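Local coordinates for FrnE protein (PDB 5CO3) that probably works as a cytoplasmic thiol-disulfide oxidoreductase of the DsbA-like thioredoxin family, making or rearranging disulfide bonds in bacterial proteins, at residues I27-R30 with R31-A35; K129-L132 with L133-Y136. All coordinates share one frame; numbering follows the deposited sequence. Where two conformers were deposited one is given.

Contact 1: I27-R30 with R31-A35; sequences IGKR and RFESA
Lys29 NZ is gripped by three carboxylates, and the one from its own helix is Glu33, four residues on, whose OE2 lies 2.6 Å from NZ. The ammonium comes in on the syn side of that oxygen, 19° out of the carboxylate plane; Asp126 and Glu130 supply the other two salt bridges. Lys29 runs extended until its last torsion (chi4 -69°), where the bend swings NZ onto Glu33. In the conformer modelled here, the carboxylate's other oxygen, Glu33 OE1, makes a long salt bridge, 3.8 Å, to Arg30 NE, meeting the guanidinium obliquely. The firmer partners of Arg30 lie beyond this turn: Glu130 and the carbonyl of Glu95.

Elsewhere on the turn, Ile27 and Arg31 run side by side and point the same way. Methyl CG2 of Ile27 sits over one face of the guanidinium, 3.5 Å from Arg31 NE, while that NE is salt-bridged to Glu95. Four ordinary alpha-helical bonds run from residue i+4 to i, among them Arg31 N to Ile27 O at 3.0 Å.

All of this belongs to helix 23-38, the crossover of the beta-alpha-beta unit formed with strands 12-18 and 45-51. Phe32 packs on Val47 of strand 45-51 and on Leu211 of helix 208-222, while Ile27 and Arg31 touch Thr91 of helix 78-93.

Contact 2: K129-L132 with L133-Y136; sequences KERL and LRAY
Arg131 and Arg134 lay their guanidinium groups flat on one another, planes 12° apart and centres 3.5 Å apart. The overlap is offset: Arg134 NH2 stands over one face of Arg131, 3.3 Å from its CZ. Arg131 NH2 and Arg134 NH2 are 3.1 Å apart; both are donors of like charge and do not bond to each other, and the nearby carboxylates of Glu139 and Glu155 probably offset the repulsion. Glu139 takes a salt bridge from each arginine, through OE1 to Arg131 NH1 and through OE2 to Arg134 NE, and Glu155 takes Arg131 NH2. The two chains reach the stack differently, Arg131 bending early (chi2 65°) and Arg134 only at chi3, 115°.

Behind the side chains the backbone is regular alpha-helix. The carbonyls of Lys129, Glu130, Arg131 and Leu132 each accept an N-H from four residues on, the first from Leu133 N at 2.9 Å. This is helix 125-137 of the helical part of a DsbA-like thioredoxin fold, and it packs on helices 110-121 and 146-156, with Leu132 touching Ile116 of the one and Leu149 of the other.

On another side of the helix, Lys129 crosses Leu133, its CE 3.6 Å from Leu133 CD1. The aliphatic part of Lys129 lies against the leucine, while NZ goes on to Ser18 OG and to a glycerol, probably from the crystallisation liquor. Both oxygens of Glu130 are occupied as well: OE1 by Lys29, OE2 by Arg30 and the hydroxyl of Tyr26.

Contact 1 lies on helix 23-38 and contact 2 on helix 125-137; the centres of the two contacts are about 15 Å apart, and Glu130 bridges them. Glu130 OE1 lies 2.8 Å from Lys29 NZ, and Glu130 OE2 3.1 Å from Arg30 NH2, both salt bridges, so one carboxylate of contact 2 ties into the charge network of contact 1. Beside it the seam turns apolar, with Lys29 CD 3.8 Å from Leu133 CD1. Cys22, just before helix 23-38, and Cys25, in its first turn, form a CxxC pair, consistent with a thioredoxin-type redox site; Gly28 and Leu133 lie near that pair without touching it.

Contact 1: I27-R30 with R31-A35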
loop_
_atom_site.group_PDB
_atom_site.type_symbol
_atom_site.label_atom_id
_atom_site.label_comp_id
_atom_site.label_asym_id
_atom_site.label_seq_id
_atom_site.Cartn_x
_atom_site.Cartn_y
_atom_site.Cartn_z
ATOM N N ILE A 27 0.677 -8.414 -3.015
ATOM C CA ILE A 27 1.476 -9.486 -2.413
ATOM C C ILE A 27 2.059 -9.046 -1.066
ATOM O O ILE A 27 1.976 -9.782 -0.072
ATOM C CB ILE A 27 2.603 -9.931 -3.358
ATOM C CG1 ILE A 27 1.999 -10.744 -4.507
ATOM C CG2 ILE A 27 3.685 -10.752 -2.599
ATOM C CD1 ILE A 27 2.874 -10.831 -5.772
ATOM N N GLY A 28 2.615 -7.835 -1.032
ATOM C CA GLY A 28 3.209 -7.309 0.187
ATOM C C GLY A 28 2.199 -7.058 1.288
ATOM O O GLY A 28 2.501 -7.197 2.483
ATOM N N LYS A 29 0.990 -6.664 0.889
ATOM C CA LYS A 29 -0.073 -6.444 1.855
ATOM C C LYS A 29 -0.431 -7.768 2.530
ATOM O O LYS A 29 -0.612 -7.819 3.756
ATOM C CB LYS A 29 -1.299 -5.823 1.184
ATOM C CG LYS A 29 -2.461 -5.473 2.127
ATOM C CD LYS A 29 -3.593 -4.760 1.359
ATOM C CE LYS A 29 -4.600 -4.109 2.292
ATOM N NZ LYS A 29 -5.408 -5.118 3.041
ATOM N N ARG A 30 -0.521 -8.835 1.742
ATOM C CA ARG A 30 -0.810 -10.157 2.309
ATOM C C ARG A 30 0.318 -10.635 3.225
ATOM O O ARG A 30 0.072 -11.168 4.319
ATOM C CB ARG A 30 -1.057 -11.188 1.203
ATOM C CG ARG A 30 -2.428 -11.046 0.514
ATOM C CD ARG A 30 -3.567 -11.428 1.467
ATOM N NE ARG A 30 -4.831 -10.862 1.007
ATOM C CZ ARG A 30 -5.707 -11.500 0.233
ATOM N NH1 ARG A 30 -5.477 -12.746 -0.151
ATOM N NH2 ARG A 30 -6.820 -10.891 -0.156
ATOM N N ARG A 31 1.561 -10.444 2.795
ATOM C CA ARG A 31 2.692 -10.904 3.609
ATOM C C ARG A 31 2.783 -10.120 4.906
ATOM O O ARG A 31 3.087 -10.697 5.953
ATOM C CB ARG A 31 4.003 -10.802 2.827
ATOM C CG ARG A 31 4.033 -11.756 1.640
ATOM C CD ARG A 31 5.317 -11.686 0.860
ATOM N NE ARG A 31 5.326 -12.692 -0.196
ATOM C CZ ARG A 31 6.354 -12.903 -1.012
ATOM N NH1 ARG A 31 7.456 -12.178 -0.891
ATOM N NH2 ARG A 31 6.282 -13.839 -1.944
ATOM N N PHE A 32 2.492 -8.821 4.853
ATOM C CA PHE A 32 2.455 -8.022 6.068
ATOM C C PHE A 32 1.320 -8.491 6.991
ATOM O O PHE A 32 1.484 -8.561 8.213
ATOM C CB PHE A 32 2.294 -6.530 5.753
ATOM C CG PHE A 32 2.096 -5.687 6.989
ATOM C CD1 PHE A 32 3.165 -5.407 7.824
ATOM C CD2 PHE A 32 0.840 -5.209 7.330
ATOM C CE1 PHE A 32 2.990 -4.651 8.979
ATOM C CE2 PHE A 32 0.657 -4.455 8.477
ATOM C CZ PHE A 32 1.735 -4.174 9.307
ATOM N N GLU A 33 0.172 -8.815 6.398
ATOM C CA GLU A 33 -0.973 -9.285 7.176
ATOM C C GLU A 33 -0.655 -10.631 7.847
ATOM O O GLU A 33 -1.057 -10.864 8.995
ATOM C CB GLU A 33 -2.222 -9.358 6.286
ATOM C CG GLU A 33 -2.850 -7.983 6.085
ATOM C CD GLU A 33 -3.846 -7.917 4.943
ATOM O OE1 GLU A 33 -4.022 -8.923 4.226
ATOM O OE2 GLU A 33 -4.449 -6.834 4.762
ATOM N N SER A 34 0.100 -11.495 7.167
ATOM C CA SER A 34 0.571 -12.750 7.776
ATOM C C SER A 34 1.483 -12.466 8.972
ATOM O O SER A 34 1.362 -13.101 10.030
ATOM C CB SER A 34 1.307 -13.617 6.744
ATOM O OG SER A 34 1.820 -14.823 7.307
ATOM N N ALA A 35 2.401 -11.517 8.810
ATOM C CA ALA A 35 3.331 -11.166 9.887
ATOM C C ALA A 35 2.585 -10.629 11.110
ATOM O O ALA A 35 2.891 -10.970 12.258
ATOM C CB ALA A 35 4.345 -10.133 9.392
#

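Contact 2: K129-L132 with L133-Y136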
loop_
_atom_site.group_PDB
_atom_site.type_symbol
_atom_site.label_atom_id
_atom_site.label_comp_id
_atom_site.label_asym_id
_atom_site.label_seq_id
_atom_site.Cartn_x
_atom_site.Cartn_y
_atom_site.Cartn_z
ATOM N N LYS A 129 -8.184 0.323 0.308
ATOM C CA LYS A 129 -6.959 -0.072 -0.388
ATOM C C LYS A 129 -7.110 -1.494 -0.916
ATOM O O LYS A 129 -6.847 -1.767 -2.086
ATOM C CB LYS A 129 -5.734 0.033 0.537
ATOM C CG LYS A 129 -4.455 -0.543 -0.064
ATOM C CD LYS A 129 -3.860 0.372 -1.129
ATOM C CE LYS A 129 -2.553 -0.191 -1.660
ATOM N NZ LYS A 129 -1.918 0.696 -2.679
ATOM N N GLU A 130 -7.549 -2.389 -0.039
ATOM C CA GLU A 130 -7.801 -3.782 -0.389
ATOM C C GLU A 130 -8.751 -3.921 -1.589
ATOM O O GLU A 130 -8.452 -4.639 -2.547
ATOM C CB GLU A 130 -8.370 -4.512 0.834
ATOM C CG GLU A 130 -8.855 -5.929 0.568
ATOM C CD GLU A 130 -7.712 -6.925 0.469
ATOM O OE1 GLU A 130 -6.611 -6.635 0.984
ATOM O OE2 GLU A 130 -7.916 -7.997 -0.127
ATOM N N ARG A 131 -9.882 -3.215 -1.529
ATOM C CA ARG A 131 -10.887 -3.262 -2.588
ATOM C C ARG A 131 -10.324 -2.807 -3.918
ATOM O O ARG A 131 -10.578 -3.433 -4.943
ATOM C CB ARG A 131 -12.088 -2.391 -2.226
ATOM C CG ARG A 131 -13.262 -2.561 -3.203
ATOM C CD ARG A 131 -13.803 -3.988 -3.115
ATOM N NE ARG A 131 -14.720 -4.362 -4.198
ATOM C CZ ARG A 131 -14.338 -4.846 -5.379
ATOM N NH1 ARG A 131 -13.042 -4.972 -5.674
ATOM N NH2 ARG A 131 -15.251 -5.185 -6.277
ATOM N N LEU A 132 -9.555 -1.715 -3.897
ATOM C CA LEU A 132 -8.939 -1.192 -5.112
ATOM C C LEU A 132 -7.896 -2.153 -5.689
ATOM O O LEU A 132 -7.845 -2.359 -6.897
ATOM C CB LEU A 132 -8.316 0.184 -4.844
ATOM C CG LEU A 132 -9.406 1.243 -4.741
ATOM C CD1 LEU A 132 -8.882 2.460 -3.999
ATOM C CD2 LEU A 132 -9.915 1.630 -6.152
ATOM N N LEU A 133 -7.086 -2.757 -4.824
ATOM C CA LEU A 133 -6.096 -3.717 -5.306
ATOM C C LEU A 133 -6.777 -4.888 -6.019
ATOM O O LEU A 133 -6.337 -5.321 -7.086
ATOM C CB LEU A 133 -5.220 -4.220 -4.141
ATOM C CG LEU A 133 -4.231 -3.173 -3.607
ATOM C CD1 LEU A 133 -3.645 -3.620 -2.254
ATOM C CD2 LEU A 133 -3.120 -2.932 -4.635
ATOM N N ARG A 134 -7.862 -5.387 -5.432
ATOM C CA ARG A 134 -8.612 -6.479 -6.035
ATOM C C ARG A 134 -9.256 -6.048 -7.360
ATOM O O ARG A 134 -9.206 -6.767 -8.360
ATOM C CB ARG A 134 -9.677 -6.992 -5.057
ATOM C CG ARG A 134 -10.435 -8.220 -5.545
ATOM C CD ARG A 134 -11.456 -8.687 -4.506
ATOM N NE ARG A 134 -12.819 -8.537 -5.006
ATOM C CZ ARG A 134 -13.847 -8.080 -4.296
ATOM N NH1 ARG A 134 -13.690 -7.719 -3.023
ATOM N NH2 ARG A 134 -15.043 -7.987 -4.864
ATOM N N ALA A 135 -9.847 -4.859 -7.362
ATOM C CA ALA A 135 -10.485 -4.341 -8.566
ATOM C C ALA A 135 -9.483 -4.228 -9.715
ATOM O O ALA A 135 -9.801 -4.521 -10.858
ATOM C CB ALA A 135 -11.111 -2.993 -8.282
ATOM N N TYR A 136 -8.273 -3.792 -9.403
ATOM C CA TYR A 136 -7.251 -3.593 -10.425
ATOM C C TYR A 136 -6.639 -4.914 -10.913
ATOM O O TYR A 136 -6.566 -5.183 -12.112
ATOM C CB TYR A 136 -6.153 -2.671 -9.888
ATOM C CG TYR A 136 -5.123 -2.254 -10.918
ATOM C CD1 TYR A 136 -4.097 -3.116 -11.321
ATOM C CD2 TYR A 136 -5.167 -0.982 -11.481
ATOM C CE1 TYR A 136 -3.156 -2.723 -12.275
ATOM C CE2 TYR A 136 -4.245 -0.590 -12.422
ATOM C CZ TYR A 136 -3.237 -1.452 -12.814
ATOM O OH TYR A 136 -2.326 -1.007 -13.748
#